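PDB 5Z9J: putative P450-like enzyme from Streptomyces himastatinicus ATCC 53653, which binds heme and probably acts as a cytochrome P450-type monooxygenase in bacterial secondary metabolism. Local coordinates for residues A[7-12]-A[377-382]; A[246-251]-A[388-393]. All blocks are in the same frame, centred on the assembly; numbering follows the deposited sequence.

Interaction 1. Residues A[7-12]-A[377-382]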
loop_
_atom_site.group_PDB
_atom_site.type_symbol
_atom_site.label_atom_id
_atom_site.label_comp_id
_atom_site.label_asym_id
_atom_site.label_seq_id
_atom_site.Cartn_x
_atom_site.Cartn_y
_atom_site.Cartn_z
ATOM N N ALA A 7 -3.673 -20.283 9.268
ATOM C CA ALA A 7 -3.279 -20.904 10.531
ATOM C C ALA A 7 -3.520 -19.980 11.732
ATOM O O ALA A 7 -4.095 -18.894 11.589
ATOM C CB ALA A 7 -1.804 -21.330 10.478
ATOM N N GLN A 8 -3.069 -20.438 12.909
ATOM C CA GLN A 8 -3.186 -19.734 14.199
ATOM C C GLN A 8 -2.338 -18.452 14.256
ATOM O O GLN A 8 -1.501 -18.279 15.151
ATOM C CB GLN A 8 -2.752 -20.650 15.328
ATOM N N TRP A 9 -2.541 -17.573 13.284
ATOM C CA TRP A 9 -1.840 -16.291 13.195
ATOM C C TRP A 9 -2.549 -15.099 13.882
ATOM O O TRP A 9 -3.770 -14.960 13.772
ATOM C CB TRP A 9 -1.624 -16.000 11.718
ATOM C CG TRP A 9 -0.554 -16.813 11.053
ATOM C CD1 TRP A 9 0.595 -17.285 11.625
ATOM C CD2 TRP A 9 -0.499 -17.204 9.669
ATOM N NE1 TRP A 9 1.366 -17.937 10.686
ATOM C CE2 TRP A 9 0.715 -17.906 9.479
ATOM C CE3 TRP A 9 -1.354 -17.023 8.574
ATOM C CZ2 TRP A 9 1.081 -18.445 8.245
ATOM C CZ3 TRP A 9 -0.980 -17.546 7.340
ATOM C CH2 TRP A 9 0.223 -18.248 7.186
ATOM N N GLU A 10 -1.789 -14.186 14.502
ATOM C CA GLU A 10 -2.443 -13.128 15.289
ATOM C C GLU A 10 -2.847 -11.908 14.441
ATOM O O GLU A 10 -2.251 -10.820 14.527
ATOM C CB GLU A 10 -1.533 -12.672 16.437
ATOM C CG GLU A 10 -1.421 -13.669 17.616
ATOM C CD GLU A 10 -2.746 -14.104 18.214
ATOM O OE1 GLU A 10 -3.730 -13.331 18.178
ATOM O OE2 GLU A 10 -2.776 -15.225 18.769
ATOM N N PHE A 11 -3.892 -12.086 13.640
ATOM C CA PHE A 11 -4.387 -10.999 12.797
ATOM C C PHE A 11 -5.007 -9.875 13.636
ATOM O O PHE A 11 -5.449 -10.089 14.784
ATOM C CB PHE A 11 -5.461 -11.512 11.812
ATOM C CG PHE A 11 -5.062 -12.724 11.010
ATOM C CD1 PHE A 11 -4.155 -12.619 9.984
ATOM C CD2 PHE A 11 -5.659 -13.965 11.247
ATOM C CE1 PHE A 11 -3.800 -13.732 9.221
ATOM C CE2 PHE A 11 -5.313 -15.069 10.482
ATOM C CZ PHE A 11 -4.372 -14.936 9.463
ATOM N N HIS A 12 -5.127 -8.701 13.024
ATOM C CA HIS A 12 -6.015 -7.660 13.559
ATOM C C HIS A 12 -7.356 -8.298 13.888
ATOM O O HIS A 12 -7.875 -9.051 13.076
ATOM C CB HIS A 12 -6.251 -6.570 12.530
ATOM C CG HIS A 12 -6.815 -5.312 13.099
ATOM N ND1 HIS A 12 -8.135 -5.201 13.495
ATOM C CD2 HIS A 12 -6.261 -4.089 13.272
ATOM C CE1 HIS A 12 -8.344 -3.979 13.946
ATOM N NE2 HIS A 12 -7.228 -3.283 13.813
ATOM N N ASN A 377 9.437 -18.352 17.440
ATOM C CA ASN A 377 9.177 -16.931 17.435
ATOM C C ASN A 377 8.287 -16.537 16.280
ATOM O O ASN A 377 8.777 -16.111 15.242
ATOM C CB ASN A 377 10.554 -16.241 17.376
ATOM C CG ASN A 377 10.510 -14.737 17.539
ATOM O OD1 ASN A 377 9.493 -14.145 17.885
ATOM N ND2 ASN A 377 11.668 -14.107 17.327
ATOM N N PRO A 378 6.956 -16.595 16.481
ATOM C CA PRO A 378 5.975 -16.318 15.421
ATOM C C PRO A 378 6.022 -14.876 14.942
ATOM O O PRO A 378 6.478 -14.024 15.684
ATOM C CB PRO A 378 4.628 -16.581 16.113
ATOM C CG PRO A 378 4.951 -17.527 17.236
ATOM C CD PRO A 378 6.316 -17.121 17.702
ATOM N N PRO A 379 5.493 -14.606 13.737
ATOM C CA PRO A 379 5.409 -13.241 13.228
ATOM C C PRO A 379 4.375 -12.404 13.980
ATOM O O PRO A 379 3.497 -12.956 14.672
ATOM C CB PRO A 379 4.948 -13.416 11.785
ATOM C CG PRO A 379 4.159 -14.798 11.792
ATOM C CD PRO A 379 4.811 -15.603 12.884
ATOM N N THR A 380 4.527 -11.079 13.918
ATOM C CA THR A 380 3.446 -10.182 14.327
ATOM C C THR A 380 2.898 -9.482 13.098
ATOM O O THR A 380 3.592 -9.347 12.080
ATOM C CB THR A 380 3.832 -9.137 15.339
ATOM O OG1 THR A 380 4.803 -8.270 14.751
ATOM C CG2 THR A 380 4.383 -9.771 16.558
ATOM N N PHE A 381 1.620 -9.117 13.184
ATOM C CA PHE A 381 0.940 -8.427 12.117
ATOM C C PHE A 381 0.861 -6.946 12.369
ATOM O O PHE A 381 0.843 -6.484 13.528
ATOM C CB PHE A 381 -0.441 -9.066 11.911
ATOM C CG PHE A 381 -0.322 -10.431 11.346
ATOM C CD1 PHE A 381 0.032 -11.489 12.160
ATOM C CD2 PHE A 381 -0.354 -10.622 9.982
ATOM C CE1 PHE A 381 0.238 -12.745 11.634
ATOM C CE2 PHE A 381 -0.140 -11.884 9.443
ATOM C CZ PHE A 381 0.162 -12.932 10.270
ATOM N N LEU A 382 0.842 -6.196 11.283
ATOM C CA LEU A 382 0.852 -4.740 11.364
ATOM C C LEU A 382 -0.421 -4.235 12.064
ATOM O O LEU A 382 -1.544 -4.701 11.800
ATOM C CB LEU A 382 1.016 -4.130 9.982
ATOM C CG LEU A 382 1.185 -2.612 9.936
ATOM C CD1 LEU A 382 2.507 -2.275 10.577
ATOM C CD2 LEU A 382 1.183 -2.125 8.494
HETATM O O HOH W 1 0.104 -9.578 15.520
HETATM O O HOH W 2 0.998 -14.272 14.845
#

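Interaction 2. Residues A[246-251]-A[388-393]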
loop_
_atom_site.group_PDB
_atom_site.type_symbol
_atom_site.label_atom_id
_atom_site.label_comp_id
_atom_site.label_asym_id
_atom_site.label_seq_id
_atom_site.Cartn_x
_atom_site.Cartn_y
_atom_site.Cartn_z
ATOM N N ILE A 246 6.032 -8.880 0.137
ATOM C CA ILE A 246 7.198 -9.751 0.141
ATOM C C ILE A 246 7.179 -10.674 1.373
ATOM O O ILE A 246 7.261 -11.915 1.264
ATOM C CB ILE A 246 8.580 -8.922 0.094
ATOM C CG1 ILE A 246 8.737 -8.191 -1.263
ATOM C CG2 ILE A 246 9.743 -9.877 0.332
ATOM C CD1 ILE A 246 9.868 -7.008 -1.276
ATOM N N ALA A 247 6.947 -10.112 2.542
ATOM C CA ALA A 247 7.001 -10.906 3.751
ATOM C C ALA A 247 5.771 -11.862 3.867
ATOM O O ALA A 247 5.932 -13.017 4.209
ATOM C CB ALA A 247 7.110 -10.006 4.931
ATOM N N ASN A 248 4.584 -11.380 3.547
ATOM C CA ASN A 248 3.374 -12.272 3.567
ATOM C C ASN A 248 3.589 -13.454 2.697
ATOM O O ASN A 248 3.223 -14.602 3.057
ATOM C CB ASN A 248 2.153 -11.550 3.026
ATOM C CG ASN A 248 1.689 -10.448 3.902
ATOM O OD1 ASN A 248 2.108 -10.314 5.048
ATOM N ND2 ASN A 248 0.853 -9.607 3.357
ATOM N N THR A 249 4.206 -13.200 1.536
ATOM C CA THR A 249 4.421 -14.248 0.559
ATOM C C THR A 249 5.364 -15.347 1.097
ATOM O O THR A 249 5.036 -16.559 1.024
ATOM C CB THR A 249 4.923 -13.705 -0.795
ATOM O OG1 THR A 249 3.955 -12.803 -1.376
ATOM C CG2 THR A 249 5.200 -14.856 -1.735
ATOM N N MET A 250 6.483 -14.957 1.698
ATOM C CA MET A 250 7.361 -15.924 2.316
ATOM C C MET A 250 6.688 -16.636 3.489
ATOM O O MET A 250 6.948 -17.813 3.709
ATOM C CB MET A 250 8.651 -15.256 2.814
ATOM C CG MET A 250 9.386 -14.487 1.730
ATOM S SD MET A 250 9.635 -15.375 0.154
ATOM C CE MET A 250 10.661 -16.754 0.668
ATOM N N LEU A 251 5.853 -15.931 4.256
ATOM C CA LEU A 251 5.116 -16.550 5.365
ATOM C C LEU A 251 4.141 -17.608 4.870
ATOM O O LEU A 251 3.998 -18.671 5.484
ATOM C CB LEU A 251 4.341 -15.514 6.149
ATOM C CG LEU A 251 3.353 -16.097 7.146
ATOM C CD1 LEU A 251 4.090 -16.783 8.295
ATOM C CD2 LEU A 251 2.406 -15.032 7.708
ATOM N N SER A 388 -3.559 -5.775 5.973
ATOM C CA SER A 388 -3.470 -7.118 6.403
ATOM C C SER A 388 -2.076 -7.649 6.011
ATOM O O SER A 388 -1.833 -8.093 4.876
ATOM C CB SER A 388 -4.637 -7.898 5.767
ATOM O OG SER A 388 -4.567 -9.263 6.041
ATOM N N GLY A 389 -1.150 -7.644 6.968
ATOM C CA GLY A 389 0.178 -8.157 6.682
ATOM C C GLY A 389 1.068 -8.222 7.907
ATOM O O GLY A 389 0.688 -7.713 8.946
ATOM N N VAL A 390 2.243 -8.843 7.773
ATOM C CA VAL A 390 3.130 -9.075 8.900
ATOM C C VAL A 390 3.987 -7.811 9.117
ATOM O O VAL A 390 4.314 -7.158 8.155
ATOM C CB VAL A 390 4.041 -10.291 8.684
ATOM C CG1 VAL A 390 3.202 -11.615 8.555
ATOM C CG2 VAL A 390 4.937 -10.101 7.478
ATOM N N ALA A 391 4.200 -7.434 10.374
ATOM C CA ALA A 391 5.116 -6.333 10.747
ATOM C C ALA A 391 6.519 -6.843 11.108
ATOM O O ALA A 391 7.539 -6.128 10.962
ATOM C CB ALA A 391 4.530 -5.546 11.915
ATOM N N THR A 392 6.554 -8.082 11.578
ATOM C CA THR A 392 7.784 -8.768 11.972
ATOM C C THR A 392 7.744 -10.158 11.438
ATOM O O THR A 392 6.709 -10.844 11.570
ATOM C CB THR A 392 7.926 -8.890 13.509
ATOM O OG1 THR A 392 6.808 -9.651 14.028
ATOM C CG2 THR A 392 7.932 -7.565 14.153
ATOM N N LEU A 393 8.836 -10.616 10.835
ATOM C CA LEU A 393 8.865 -12.019 10.440
ATOM C C LEU A 393 10.211 -12.633 10.748
ATOM O O LEU A 393 11.089 -12.694 9.862
ATOM C CB LEU A 393 8.509 -12.176 8.956
ATOM C CG LEU A 393 8.441 -13.602 8.404
ATOM C CD1 LEU A 393 7.526 -14.525 9.215
ATOM C CD2 LEU A 393 8.014 -13.530 6.936
#

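Interaction 1. Residues A[7-12]-A[377-382]
Trp-9, Phe-11 and Phe-381 form a small, partly buried aromatic cluster. It joins the N-terminal arm of the P450 fold to the short strand 380-381 near the C-terminal end. Phe-381 supplies the largest single share of the contact. Its CG stands beside the backbone N and anti to the carbonyl carbon (chi1 -69°), and the ring reaches toward 7-12. Phe-11 turns its edge to a face of Phe-381, with ring centroids 5.2 Å apart and planes at 52°. Its CD1 lies over the rim of that face. Trp-9 approaches obliquely. Its CB touches Phe-381 CE1 at 3.8 Å, while Pro-379 CG lies 4.3 Å from Trp-9 NE1.

No direct hydrogen bond crosses. Two waters join the backbones instead. One links Glu-10 O to Phe-381 N, and the other links Glu-10 N to Pro-379 O. Both lie at the edge of the Phe-381 ring, in its plane. A serine at Phe-381 would probably open a gap under Trp-9 CB and leave the edge of Phe-11 without the face it meets. Around the cluster, Trp-9 and Pro-379 touch Leu-251 of helix 240-255, and Pro-379 also touches Leu-393 of strand 392-396.

Interaction 2. Residues A[246-251]-A[388-393]
Asn-248 has its CG beside the backbone N and anti to the carbonyl carbon (chi1 -68°), which carries its amide to the backbone of Ser-388, Gly-389 and Val-390. Leu-393 has its CG anti to the backbone N and reaches back to the same helix at Ala-247. This is helix-to-loop packing in the P450 fold. Helix 240-255, which probably corresponds to the C-terminal half of the long helix over the heme in P450s, is covered by the chain as it enters strand 392-396.

The amide of Asn-248 binds on both sides of Gly-389. OD1 accepts a hydrogen bond from Val-390 N at 3.1 Å, in the carbonyl plane, with an N-H...O angle of 150°. ND2 gives a weak bond to Ser-388 O at 3.4 Å, and a second weak one to Met-281 O. Together they limit rotation of the amide. The glycine between them suits this close approach. A side-chain carbon at Gly-389 would probably sit about 3.2 Å from Asn-248 ND2, which is tight.

Beside this polar grip the contact is apolar. Val-390 puts one methyl on each of two helix residues. CG1 meets Leu-251 CD2 at 3.6 Å, and the two side chains cross at a slant. CG2 occupies the position between the backbone N and the carbonyl carbon, and presses on Ala-247. Leu-393 CD2 lies against Ala-247 O at 3.5 Å, and its CD1 is 4.2 Å from Leu-251 CD1. Val-126 of helix 125-130 touches both Ala-247 and Leu-393. On another side of the helix, Thr-249 and Met-250 pack on helix 350-367. The heme is about 8 Å from the Asn-248 side chain.

The tightest carbon pair is Ala-247 CB with Val-390 CG2, at 3.3 Å, short for two methyl carbons.

Overall arrangement
The two contacts lie side by side, with centres 9 Å apart, and backbone hydrogen bonds between 377-382 and 388-393 connect them. Thr-380 bonds to both Ala-391 and Thr-392, which form a classic beta bulge. Interaction 2 is the core contact: every touching residue is buried, and hydrogen bonds between a side-chain amide and the backbone accompany close aliphatic packing. Interaction 1 is nearer the surface. Its chemistry is aromatic, and waters take the place of direct hydrogen bonds. Leu-251 serves both, since it belongs to interaction 2 and also touches residues of both segments of interaction 1. The C-terminal segments together touch helix 240-255 and the N-terminal arm, and Trp-9 also reaches the helix.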